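Side-chain contacts in putative ATPase Rv3679 (Mycobacterium tuberculosis H37Rv, PDB 6BS3), which hydrolyses ATP as one of the two subunits of the BagAB complex, an ArsA-family ATPase required for resistance to nitric oxide and to elevated glycerol: residues G13-S16 / R17-G20; P130-R133 / D134-T138; L215-Q218 / E219-A223; E225-Q229 / M230-I234; Q303-D306 / A307-V310. All coordinates share one frame; numbering follows the deposited sequence.

Contact 1. Residues G13-S16 / R17-G20; sequences GWPS and RLSG
Trp14 and Leu18 meet with the leucine laid over one face of the indole. Leu18 CB stands 3.7 Å from the centroid of the five-membered ring, 18° off the ring normal, a CH-pi contact displaced toward the rim. Farther along the same side chain, CD1 of Leu18 lies 3.7 Å from Trp14 CE3, at the six-membered ring. The indole gets there because chi1 of Trp14, -162°, sets CG opposite its own backbone N and beside the carbonyl carbon. Leu18 CD1 has a second neighbour in the proline ring, 3.6 Å from Pro15 CD, so this one methyl group is wedged between Trp14 and Pro15. The backbone behind it is a short helical turn that leads into strand 23-28. Two bonds from i+3 to i hold it: Leu18 N gives to Pro15 O at 3.1 Å, and Ser19 N to Ser16 O at 2.9 Å. In both, the donor stands well above the carbonyl plane. Arg17 has CG set between its backbone N and carbonyl carbon (chi1 66°), then runs extended to NE beside Pro15, whose CG lies over one face of the guanidinium, 4.0 Å from Arg17 NH2. At the indole edge, Ser19 OG lies near the ring plane, but Trp14 NE1 spends its hydrogen on the carbonyl of Arg340, to which Ser19 OG is also bonded, weakly. His207 meets the indole with its ring, and Ser236 of strand 234-242 touches both Trp14 and Leu18.

Contact 2. Residues P130-R133 / D134-T138; sequences PGLR and DVLLT
Two flat groups lie near Pro130: the carboxylate of Asp134, its CG 3.4 Å from Pro130 O, and the guanidinium of Arg133, which has Pro130 CA 3.6 Å above one face and toward the rim. A bend at chi3 (62°) turns the arginine toward the start of helix 130-146, where NH1 bonds to the carbonyl oxygen of Thr126. Asp134 OD1 stays 5.0 Å from Arg133 NE, too far for a salt bridge. The backbone keeps the regular i+4 to i bonds of the first helical turns, from Asp134 N to Pro130 O through to Leu137 N to Arg133 O. On the buried side Leu132 CG and Leu136 CD1 touch at 4.2 Å, one turn apart, and both leucines pack on Phe99 of helix 95-107. Leu137 touches Phe172, while Pro130 and Leu132 each pack on an apolar side chain of the other protein chain. Thr138 OG1 bonds to Asp134 O at 2.8 Å, on the opposite face of that carbonyl from Thr138 N. Two donors thus grip one oxygen and tie down the threonine hydroxyl in a buried place, whereas the Arg133 and Asp134 charges could attract each other only weakly across their gap.

Contact 3. Residues L215-Q218 / E219-A223; sequences LPVQ and ETLEA
Thr220 OG1 donates to Pro216 O at 2.7 Å, the shortest polar bond between 215-218 and 219-223. The same oxygen also takes Thr220 N, at 3.1 Å, and the two donors come in from opposite faces of the carbonyl plane, each tilted from it. With chi1 of -64° the hydroxyl sits beside the threonine's own N and points back down the helix, so a buried OH finds its acceptor one turn earlier. A longer bond spans the next pair of side chains: Gln218 NE2 to Glu222 OE1, 3.3 Å. The amide meets OE1 on the syn side but 35° out of the carboxylate plane, and the two flat groups are turned 76° against each other. Gln218 reaches it fully extended, its CG also lying 3.5 Å from Glu222 OE1; a basic side chain of the other protein chain packs on Gln218. Glu219 CG passes 3.4 Å from Leu215 O, and its carboxylate leads off to a long, weak ion pair with Lys29. On another flank Val217 CG1 and Leu221 CD1 stand 4.2 Å apart. Helix 214-229 is the crossover of the beta-alpha-beta unit between strands 204-210 and 234-242, and its first turns run beside the P-loop of this ATPase: Pro216, Val217 and Thr220 lie against Thr210, Pro216 also touches Thr32, between the ATP-binding Gly31 and Gly33, and the side chain of Pro216 is about 8 Å from Gly31 and about 9 Å from the bound ADP.

Contact 4. Residues E225-Q229 / M230-I234; sequences EELAQ and MELPI
Leu227 packs on two residues beyond the end of its own helix. Its CD2 methyl touches Leu232 CD1 at 3.7 Å, while its CB takes Ile234 CD1 at 3.6 Å, the isoleucine side chain crossing that of Leu227 at about a right angle. Ile234 brings CD1 back to the helix through two like turns, chi1 -55° and chi2 -51°. What places these residues is a Schellman motif. Glu231 leaves the helix with a positive phi of 64°; Leu232 N returns to Leu227 O at 3.0 Å in a nearly straight bond, and Glu231 N bonds to Ala228 O at 3.0 Å from well above that carbonyl's plane. Leu227 O also receives a weak bond from Met230 N, whose other acceptor is Glu226 O. Met230 CG lies 3.4 Å from Glu226 O, and the Met230 side chain, bent at chi3, touches Ala170 and Asp174. The motif closes helix 214-229 and reverses the chain into strand 234-242: Leu227 and Leu232 rest on Ile206 and Ile234 on Leu208, both of strand 204-210, and Leu232 also touches Leu199 and His200 of helix 188-200.

Contact 5. Residues Q303-D306 / A307-V310; sequences QQLD and ALQV
Leu305 O is gripped by Leu308 N and by a water. The amide gives a bond of 3.0 Å, coming from above the carbonyl plane, 49° out of it, and closes a type I beta turn from Leu305 to Leu308. The water donates to Leu305 O at 2.9 Å and to Leu308 O at 2.7 Å, so it joins the first and last carbonyls of the turn. The two leucine side chains meet by their methyl ends, Leu305 CD2 to Leu308 CD1 at 4.0 Å, inclined to each other. In both, CG lies opposite the carbonyl carbon; for Leu308, chi1 of -51° carries the chain back over the turn, with CB 3.4 Å and CD1 3.7 Å from Leu305 O. That oxygen is therefore partly shielded by the leucine while keeping its two polar partners. At the corner, Ala307 CB comes to 3.9 Å from Gln304 O, a loose contact. Asp306 OD1 forms a salt bridge with Arg312 NH1, linking the corner to the start of the following strand. Beyond Leu308, Gln309 is the centre of an inverse gamma turn, with a weak bond from Val310 N to Leu308 O. The whole stretch connects helix 278-302 to strand 312-316, an outermost strand of the sheet within this chain: Gln304 and Leu308 lie on Leu221 of helix 214-229, with Leu308 also on Ile224, whereas Leu305 packs on Val239 and Val310 on Ile234 and Val237, all three in strand 234-242.

How the contacts relate
Along the chain the contacts come in numerical order, each a local turn or helix segment. Contacts 3 and 4 share helix 214-229, one near its start and the other at its end, with centres 14 Å apart. Contact 5 packs on both: Leu221 CD2 meets Leu308 CD1 at 3.7 Å, and Ile234 CG2 meets Val310 CG2 at 4.0 Å. Contact 1 reaches this group through Arg17, which touches Ile234. These four thus gather round neighbouring strands 204-210, 234-242 and 312-316 of the nucleotide-binding sheet, with contact 3 toward the ADP. Contact 2 stands apart on helix 130-146, its centre 20 to 32 Å from the others. Contacts 2 and 3 both touch the other protein chain.

Contact 1. Residues G13-S16 / R17-G20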
loop_
_atom_site.group_PDB
_atom_site.type_symbol
_atom_site.label_atom_id
_atom_site.label_comp_id
_atom_site.label_asym_id
_atom_site.label_seq_id
_atom_site.Cartn_x
_atom_site.Cartn_y
_atom_site.Cartn_z
ATOM N N GLY A 13 21.753 11.735 10.775
ATOM C CA GLY A 13 20.535 10.960 10.584
ATOM C C GLY A 13 20.094 10.237 11.840
ATOM O O GLY A 13 18.959 9.774 11.927
ATOM N N TRP A 14 20.982 10.164 12.833
ATOM C CA TRP A 14 20.718 9.493 14.094
ATOM C C TRP A 14 21.359 10.254 15.255
ATOM O O TRP A 14 22.441 9.885 15.700
ATOM C CB TRP A 14 21.195 8.024 14.040
ATOM C CG TRP A 14 20.615 7.104 15.090
ATOM C CD1 TRP A 14 21.225 6.683 16.240
ATOM C CD2 TRP A 14 19.368 6.397 15.016
ATOM N NE1 TRP A 14 20.444 5.745 16.874
ATOM C CE2 TRP A 14 19.299 5.548 16.146
ATOM C CE3 TRP A 14 18.308 6.371 14.078
ATOM C CZ2 TRP A 14 18.204 4.695 16.383
ATOM C CZ3 TRP A 14 17.222 5.531 14.321
ATOM C CH2 TRP A 14 17.195 4.683 15.443
ATOM N N PRO A 15 20.680 11.277 15.822
ATOM C CA PRO A 15 21.229 11.944 17.015
ATOM C C PRO A 15 21.396 10.948 18.171
ATOM O O PRO A 15 20.670 9.945 18.239
ATOM C CB PRO A 15 20.164 13.007 17.337
ATOM C CG PRO A 15 19.410 13.210 16.071
ATOM C CD PRO A 15 19.365 11.843 15.462
ATOM N N SER A 16 22.361 11.209 19.062
ATOM C CA SER A 16 22.697 10.358 20.227
ATOM C C SER A 16 21.516 9.937 21.104
ATOM O O SER A 16 21.504 8.808 21.590
ATOM C CB SER A 16 23.752 11.031 21.093
ATOM O OG SER A 16 25.018 10.841 20.492
ATOM N N ARG A 17 20.548 10.848 21.319
ATOM C CA ARG A 17 19.326 10.638 22.109
ATOM C C ARG A 17 18.550 9.378 21.671
ATOM O O ARG A 17 18.014 8.665 22.516
ATOM C CB ARG A 17 18.427 11.897 22.082
ATOM C CG ARG A 17 17.823 12.246 20.716
ATOM C CD ARG A 17 16.817 13.378 20.821
ATOM N NE ARG A 17 16.766 14.187 19.604
ATOM C CZ ARG A 17 15.962 13.946 18.571
ATOM N NH1 ARG A 17 15.141 12.903 18.588
ATOM N NH2 ARG A 17 15.978 14.744 17.508
ATOM N N LEU A 18 18.565 9.086 20.361
ATOM C CA LEU A 18 17.933 7.925 19.737
ATOM C C LEU A 18 18.579 6.594 20.142
ATOM O O LEU A 18 17.962 5.554 19.956
ATOM C CB LEU A 18 17.889 8.075 18.204
ATOM C CG LEU A 18 17.081 9.241 17.621
ATOM C CD1 LEU A 18 17.022 9.137 16.114
ATOM C CD2 LEU A 18 15.649 9.313 18.206
ATOM N N SER A 19 19.787 6.626 20.728
ATOM C CA SER A 19 20.496 5.429 21.219
ATOM C C SER A 19 19.968 5.028 22.597
ATOM O O SER A 19 20.125 3.882 23.001
ATOM C CB SER A 19 22.001 5.677 21.294
ATOM O OG SER A 19 22.522 6.045 20.027
ATOM N N GLY A 20 19.346 5.972 23.296
ATOM C CA GLY A 20 18.741 5.744 24.608
ATOM C C GLY A 20 17.313 5.224 24.516
ATOM O O GLY A 20 16.769 4.743 25.515
#

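Contact 2. Residues P130-R133 / D134-T138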
loop_
_atom_site.group_PDB
_atom_site.type_symbol
_atom_site.label_atom_id
_atom_site.label_comp_id
_atom_site.label_asym_id
_atom_site.label_seq_id
_atom_site.Cartn_x
_atom_site.Cartn_y
_atom_site.Cartn_z
ATOM N N PRO A 130 -12.450 -1.625 17.441
ATOM C CA PRO A 130 -11.064 -1.268 17.069
ATOM C C PRO A 130 -10.218 -0.692 18.195
ATOM O O PRO A 130 -9.003 -0.866 18.174
ATOM C CB PRO A 130 -11.245 -0.266 15.921
ATOM C CG PRO A 130 -12.668 -0.446 15.450
ATOM C CD PRO A 130 -13.421 -0.809 16.681
ATOM N N GLY A 131 -10.870 -0.051 19.168
ATOM C CA GLY A 131 -10.240 0.495 20.368
ATOM C C GLY A 131 -9.707 -0.602 21.273
ATOM O O GLY A 131 -8.595 -0.487 21.789
ATOM N N LEU A 132 -10.486 -1.696 21.449
ATOM C CA LEU A 132 -10.058 -2.873 22.224
ATOM C C LEU A 132 -8.787 -3.483 21.566
ATOM O O LEU A 132 -7.824 -3.804 22.255
ATOM C CB LEU A 132 -11.192 -3.935 22.286
ATOM C CG LEU A 132 -10.835 -5.253 23.003
ATOM C CD1 LEU A 132 -10.450 -5.002 24.453
ATOM C CD2 LEU A 132 -11.975 -6.252 22.919
ATOM N N ARG A 133 -8.794 -3.587 20.230
ATOM C CA ARG A 133 -7.685 -4.073 19.431
ATOM C C ARG A 133 -6.409 -3.288 19.733
ATOM O O ARG A 133 -5.420 -3.895 20.127
ATOM C CB ARG A 133 -8.063 -3.978 17.944
ATOM C CG ARG A 133 -7.366 -4.972 17.037
ATOM C CD ARG A 133 -8.174 -5.151 15.767
ATOM N NE ARG A 133 -8.289 -3.895 15.026
ATOM C CZ ARG A 133 -9.416 -3.434 14.492
ATOM N NH1 ARG A 133 -10.544 -4.127 14.601
ATOM N NH2 ARG A 133 -9.424 -2.280 13.845
ATOM N N ASP A 134 -6.460 -1.941 19.641
ATOM C CA ASP A 134 -5.316 -1.058 19.911
ATOM C C ASP A 134 -4.839 -1.106 21.374
ATOM O O ASP A 134 -3.637 -0.974 21.607
ATOM C CB ASP A 134 -5.612 0.388 19.451
ATOM C CG ASP A 134 -5.881 0.536 17.947
ATOM O OD1 ASP A 134 -5.510 -0.383 17.178
ATOM O OD2 ASP A 134 -6.466 1.565 17.544
ATOM N N VAL A 135 -5.767 -1.279 22.350
ATOM C CA VAL A 135 -5.463 -1.420 23.778
ATOM C C VAL A 135 -4.651 -2.713 23.984
ATOM O O VAL A 135 -3.644 -2.695 24.684
ATOM C CB VAL A 135 -6.751 -1.374 24.669
ATOM C CG1 VAL A 135 -6.532 -2.008 26.051
ATOM C CG2 VAL A 135 -7.268 0.049 24.813
ATOM N N LEU A 136 -5.085 -3.821 23.363
ATOM C CA LEU A 136 -4.410 -5.114 23.463
ATOM C C LEU A 136 -3.004 -5.058 22.877
ATOM O O LEU A 136 -2.081 -5.572 23.496
ATOM C CB LEU A 136 -5.225 -6.232 22.765
ATOM C CG LEU A 136 -6.597 -6.566 23.370
ATOM C CD1 LEU A 136 -7.379 -7.502 22.465
ATOM C CD2 LEU A 136 -6.465 -7.156 24.761
ATOM N N LEU A 137 -2.854 -4.422 21.696
ATOM C CA LEU A 137 -1.602 -4.317 20.949
ATOM C C LEU A 137 -0.581 -3.405 21.597
ATOM O O LEU A 137 0.544 -3.848 21.796
ATOM C CB LEU A 137 -1.835 -3.921 19.476
ATOM C CG LEU A 137 -2.687 -4.882 18.645
ATOM C CD1 LEU A 137 -3.175 -4.231 17.369
ATOM C CD2 LEU A 137 -1.948 -6.178 18.363
ATOM N N THR A 138 -0.955 -2.160 21.943
ATOM C CA THR A 138 -0.036 -1.207 22.585
ATOM C C THR A 138 0.293 -1.680 24.015
ATOM O O THR A 138 1.383 -1.398 24.523
ATOM C CB THR A 138 -0.607 0.240 22.591
ATOM O OG1 THR A 138 -1.826 0.261 23.349
ATOM C CG2 THR A 138 -0.824 0.809 21.186
#

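Contact 3. Residues L215-Q218 / E219-A223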
loop_
_atom_site.group_PDB
_atom_site.type_symbol
_atom_site.label_atom_id
_atom_site.label_comp_id
_atom_site.label_asym_id
_atom_site.label_seq_id
_atom_site.Cartn_x
_atom_site.Cartn_y
_atom_site.Cartn_z
ATOM N N LEU A 215 2.860 10.799 -2.894
ATOM C CA LEU A 215 1.969 10.294 -1.850
ATOM C C LEU A 215 2.720 9.822 -0.588
ATOM O O LEU A 215 2.324 10.273 0.490
ATOM C CB LEU A 215 1.002 9.224 -2.382
ATOM C CG LEU A 215 -0.014 9.669 -3.447
ATOM C CD1 LEU A 215 -0.863 8.492 -3.883
ATOM C CD2 LEU A 215 -0.924 10.795 -2.941
ATOM N N PRO A 216 3.810 8.995 -0.659
ATOM C CA PRO A 216 4.526 8.617 0.577
ATOM C C PRO A 216 5.089 9.819 1.345
ATOM O O PRO A 216 5.041 9.829 2.572
ATOM C CB PRO A 216 5.630 7.685 0.071
ATOM C CG PRO A 216 5.122 7.152 -1.215
ATOM C CD PRO A 216 4.405 8.307 -1.828
ATOM N N VAL A 217 5.561 10.851 0.628
ATOM C CA VAL A 217 6.086 12.088 1.215
ATOM C C VAL A 217 4.951 12.921 1.870
ATOM O O VAL A 217 5.103 13.373 3.011
ATOM C CB VAL A 217 6.949 12.878 0.206
ATOM C CG1 VAL A 217 7.099 14.340 0.615
ATOM C CG2 VAL A 217 8.320 12.228 0.065
ATOM N N GLN A 218 3.811 13.055 1.187
ATOM C CA GLN A 218 2.642 13.775 1.698
ATOM C C GLN A 218 2.135 13.161 3.012
ATOM O O GLN A 218 1.811 13.892 3.949
ATOM C CB GLN A 218 1.527 13.753 0.648
ATOM C CG GLN A 218 0.331 14.674 0.945
ATOM C CD GLN A 218 -0.726 14.603 -0.134
ATOM O OE1 GLN A 218 -0.442 14.667 -1.342
ATOM N NE2 GLN A 218 -1.974 14.473 0.279
ATOM N N GLU A 219 2.054 11.822 3.066
ATOM C CA GLU A 219 1.582 11.072 4.226
ATOM C C GLU A 219 2.537 11.176 5.389
ATOM O O GLU A 219 2.078 11.247 6.525
ATOM C CB GLU A 219 1.311 9.618 3.862
ATOM C CG GLU A 219 0.103 9.442 2.960
ATOM C CD GLU A 219 -0.578 8.094 3.072
ATOM O OE1 GLU A 219 -0.181 7.280 3.938
ATOM O OE2 GLU A 219 -1.514 7.847 2.283
ATOM N N THR A 220 3.856 11.193 5.105
ATOM C CA THR A 220 4.935 11.366 6.078
ATOM C C THR A 220 4.763 12.741 6.759
ATOM O O THR A 220 4.792 12.814 7.990
ATOM C CB THR A 220 6.322 11.209 5.398
ATOM O OG1 THR A 220 6.442 9.884 4.908
ATOM C CG2 THR A 220 7.487 11.469 6.349
ATOM N N LEU A 221 4.550 13.803 5.962
ATOM C CA LEU A 221 4.348 15.173 6.460
ATOM C C LEU A 221 3.083 15.291 7.328
ATOM O O LEU A 221 3.146 15.834 8.431
ATOM C CB LEU A 221 4.309 16.179 5.291
ATOM C CG LEU A 221 5.608 16.366 4.494
ATOM C CD1 LEU A 221 5.363 17.176 3.227
ATOM C CD2 LEU A 221 6.671 17.029 5.330
ATOM N N GLU A 222 1.949 14.751 6.829
ATOM C CA GLU A 222 0.645 14.723 7.495
ATOM C C GLU A 222 0.683 13.929 8.795
ATOM O O GLU A 222 0.011 14.323 9.750
ATOM C CB GLU A 222 -0.416 14.137 6.564
ATOM C CG GLU A 222 -0.851 15.089 5.461
ATOM C CD GLU A 222 -1.663 14.476 4.336
ATOM O OE1 GLU A 222 -2.089 15.238 3.438
ATOM O OE2 GLU A 222 -1.874 13.241 4.344
ATOM N N ALA A 223 1.456 12.809 8.833
ATOM C CA ALA A 223 1.632 11.977 10.026
ATOM C C ALA A 223 2.482 12.699 11.073
ATOM O O ALA A 223 2.066 12.745 12.223
ATOM C CB ALA A 223 2.245 10.625 9.676
#

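Contact 4. Residues E225-Q229 / M230-I234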
loop_
_atom_site.group_PDB
_atom_site.type_symbol
_atom_site.label_atom_id
_atom_site.label_comp_id
_atom_site.label_asym_id
_atom_site.label_seq_id
_atom_site.Cartn_x
_atom_site.Cartn_y
_atom_site.Cartn_z
ATOM N N GLU A 225 2.860 15.924 11.563
ATOM C CA GLU A 225 2.018 17.014 12.078
ATOM C C GLU A 225 1.008 16.495 13.117
ATOM O O GLU A 225 0.897 17.080 14.200
ATOM C CB GLU A 225 1.312 17.727 10.905
ATOM C CG GLU A 225 0.434 18.917 11.273
ATOM C CD GLU A 225 -0.235 19.614 10.097
ATOM O OE1 GLU A 225 -0.649 18.924 9.133
ATOM O OE2 GLU A 225 -0.357 20.861 10.151
ATOM N N GLU A 226 0.306 15.382 12.798
ATOM C CA GLU A 226 -0.674 14.743 13.680
ATOM C C GLU A 226 0.042 14.226 14.938
ATOM O O GLU A 226 -0.463 14.390 16.044
ATOM C CB GLU A 226 -1.299 13.549 12.955
ATOM C CG GLU A 226 -2.784 13.629 12.690
ATOM C CD GLU A 226 -3.364 12.356 12.098
ATOM O OE1 GLU A 226 -2.744 11.787 11.167
ATOM O OE2 GLU A 226 -4.441 11.925 12.569
ATOM N N LEU A 227 1.226 13.611 14.767
ATOM C CA LEU A 227 1.988 13.066 15.887
ATOM C C LEU A 227 2.560 14.166 16.807
ATOM O O LEU A 227 2.511 14.004 18.025
ATOM C CB LEU A 227 3.070 12.082 15.406
ATOM C CG LEU A 227 2.585 10.775 14.779
ATOM C CD1 LEU A 227 3.722 10.071 14.017
ATOM C CD2 LEU A 227 1.977 9.838 15.811
ATOM N N ALA A 228 3.066 15.279 16.226
ATOM C CA ALA A 228 3.591 16.449 16.965
ATOM C C ALA A 228 2.493 17.089 17.824
ATOM O O ALA A 228 2.770 17.467 18.967
ATOM C CB ALA A 228 4.164 17.483 16.005
ATOM N N GLN A 229 1.241 17.166 17.285
ATOM C CA GLN A 229 0.055 17.687 17.978
ATOM C C GLN A 229 -0.297 16.838 19.201
ATOM O O GLN A 229 -0.774 17.367 20.202
ATOM C CB GLN A 229 -1.150 17.761 17.027
ATOM C CG GLN A 229 -1.147 19.005 16.148
ATOM C CD GLN A 229 -2.363 19.122 15.259
ATOM O OE1 GLN A 229 -3.037 20.158 15.241
ATOM N NE2 GLN A 229 -2.672 18.081 14.484
ATOM N N MET A 230 -0.061 15.528 19.113
ATOM C CA MET A 230 -0.313 14.574 20.193
ATOM C C MET A 230 0.858 14.544 21.185
ATOM O O MET A 230 0.765 13.887 22.223
ATOM C CB MET A 230 -0.531 13.178 19.613
ATOM C CG MET A 230 -1.829 13.036 18.831
ATOM S SD MET A 230 -1.971 11.407 18.045
ATOM C CE MET A 230 -2.268 10.373 19.483
ATOM N N GLU A 231 1.951 15.274 20.864
ATOM C CA GLU A 231 3.193 15.361 21.625
ATOM C C GLU A 231 3.890 13.992 21.683
ATOM O O GLU A 231 4.500 13.619 22.685
ATOM C CB GLU A 231 2.982 16.024 23.002
ATOM C CG GLU A 231 3.089 17.542 22.926
ATOM C CD GLU A 231 2.054 18.362 23.672
ATOM O OE1 GLU A 231 1.571 19.362 23.092
ATOM O OE2 GLU A 231 1.733 18.017 24.834
ATOM N N LEU A 232 3.807 13.256 20.572
ATOM C CA LEU A 232 4.448 11.952 20.431
ATOM C C LEU A 232 5.862 12.131 19.825
ATOM O O LEU A 232 6.024 12.925 18.901
ATOM C CB LEU A 232 3.574 10.974 19.628
ATOM C CG LEU A 232 2.366 10.396 20.379
ATOM C CD1 LEU A 232 1.391 9.782 19.442
ATOM C CD2 LEU A 232 2.777 9.371 21.422
ATOM N N PRO A 233 6.901 11.466 20.380
ATOM C CA PRO A 233 8.272 11.684 19.888
ATOM C C PRO A 233 8.585 11.133 18.502
ATOM O O PRO A 233 8.451 9.940 18.250
ATOM C CB PRO A 233 9.142 11.036 20.967
ATOM C CG PRO A 233 8.288 10.004 21.558
ATOM C CD PRO A 233 6.891 10.531 21.520
ATOM N N ILE A 234 9.019 12.031 17.611
ATOM C CA ILE A 234 9.463 11.713 16.259
ATOM C C ILE A 234 10.955 11.351 16.345
ATOM O O ILE A 234 11.714 11.996 17.068
ATOM C CB ILE A 234 9.174 12.891 15.268
ATOM C CG1 ILE A 234 7.666 13.325 15.267
ATOM C CG2 ILE A 234 9.685 12.624 13.835
ATOM C CD1 ILE A 234 6.631 12.211 15.094
#

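Contact 5. Residues Q303-D306 / A307-V310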
loop_
_atom_site.group_PDB
_atom_site.type_symbol
_atom_site.label_atom_id
_atom_site.label_comp_id
_atom_site.label_asym_id
_atom_site.label_seq_id
_atom_site.Cartn_x
_atom_site.Cartn_y
_atom_site.Cartn_z
ATOM N N GLN A 303 12.582 17.888 -1.504
ATOM C CA GLN A 303 12.656 19.270 -0.997
ATOM C C GLN A 303 11.540 19.578 0.025
ATOM O O GLN A 303 11.767 20.369 0.939
ATOM C CB GLN A 303 12.638 20.279 -2.172
ATOM C CG GLN A 303 12.797 21.752 -1.787
ATOM C CD GLN A 303 13.157 22.621 -2.967
ATOM O OE1 GLN A 303 14.288 23.108 -3.082
ATOM N NE2 GLN A 303 12.207 22.840 -3.873
ATOM N N GLN A 304 10.350 18.949 -0.119
ATOM C CA GLN A 304 9.217 19.130 0.804
ATOM C C GLN A 304 9.539 18.673 2.246
ATOM O O GLN A 304 8.893 19.143 3.189
ATOM C CB GLN A 304 7.986 18.373 0.298
ATOM C CG GLN A 304 7.345 18.936 -0.964
ATOM C CD GLN A 304 6.151 18.091 -1.324
ATOM O OE1 GLN A 304 6.267 17.082 -2.026
ATOM N NE2 GLN A 304 4.979 18.463 -0.824
ATOM N N LEU A 305 10.513 17.743 2.408
ATOM C CA LEU A 305 10.946 17.226 3.708
ATOM C C LEU A 305 11.922 18.202 4.388
ATOM O O LEU A 305 12.044 18.167 5.613
ATOM C CB LEU A 305 11.622 15.843 3.570
ATOM C CG LEU A 305 10.814 14.644 2.999
ATOM C CD1 LEU A 305 11.726 13.436 2.764
ATOM C CD2 LEU A 305 9.642 14.237 3.904
ATOM N N ASP A 306 12.624 19.059 3.603
ATOM C CA ASP A 306 13.604 20.048 4.094
ATOM C C ASP A 306 13.034 20.997 5.162
ATOM O O ASP A 306 13.779 21.495 6.005
ATOM C CB ASP A 306 14.227 20.856 2.932
ATOM C CG ASP A 306 15.021 20.047 1.910
ATOM O OD1 ASP A 306 15.127 18.805 2.076
ATOM O OD2 ASP A 306 15.535 20.656 0.940
ATOM N N ALA A 307 11.714 21.215 5.129
ATOM C CA ALA A 307 10.967 22.055 6.062
ATOM C C ALA A 307 10.955 21.476 7.484
ATOM O O ALA A 307 10.873 22.247 8.449
ATOM C CB ALA A 307 9.541 22.224 5.563
ATOM N N LEU A 308 11.020 20.126 7.607
ATOM C CA LEU A 308 11.029 19.425 8.895
ATOM C C LEU A 308 12.414 19.502 9.515
ATOM O O LEU A 308 13.405 19.252 8.830
ATOM C CB LEU A 308 10.663 17.934 8.736
ATOM C CG LEU A 308 9.412 17.556 7.957
ATOM C CD1 LEU A 308 9.550 16.157 7.406
ATOM C CD2 LEU A 308 8.166 17.669 8.821
ATOM N N GLN A 309 12.491 19.793 10.812
ATOM C CA GLN A 309 13.783 19.828 11.498
ATOM C C GLN A 309 13.884 18.480 12.205
ATOM O O GLN A 309 13.897 18.392 13.437
ATOM C CB GLN A 309 13.872 21.022 12.464
ATOM C CG GLN A 309 13.860 22.379 11.756
ATOM C CD GLN A 309 13.848 23.530 12.729
ATOM O OE1 GLN A 309 12.889 23.736 13.487
ATOM N NE2 GLN A 309 14.917 24.318 12.719
ATOM N N VAL A 310 13.880 17.418 11.378
ATOM C CA VAL A 310 13.855 16.021 11.757
ATOM C C VAL A 310 15.043 15.313 11.096
ATOM O O VAL A 310 15.255 15.506 9.894
ATOM C CB VAL A 310 12.479 15.403 11.323
ATOM C CG1 VAL A 310 12.512 13.883 11.276
ATOM C CG2 VAL A 310 11.342 15.880 12.230
HETATM O O HOH W 1 14.576 17.677 6.969
#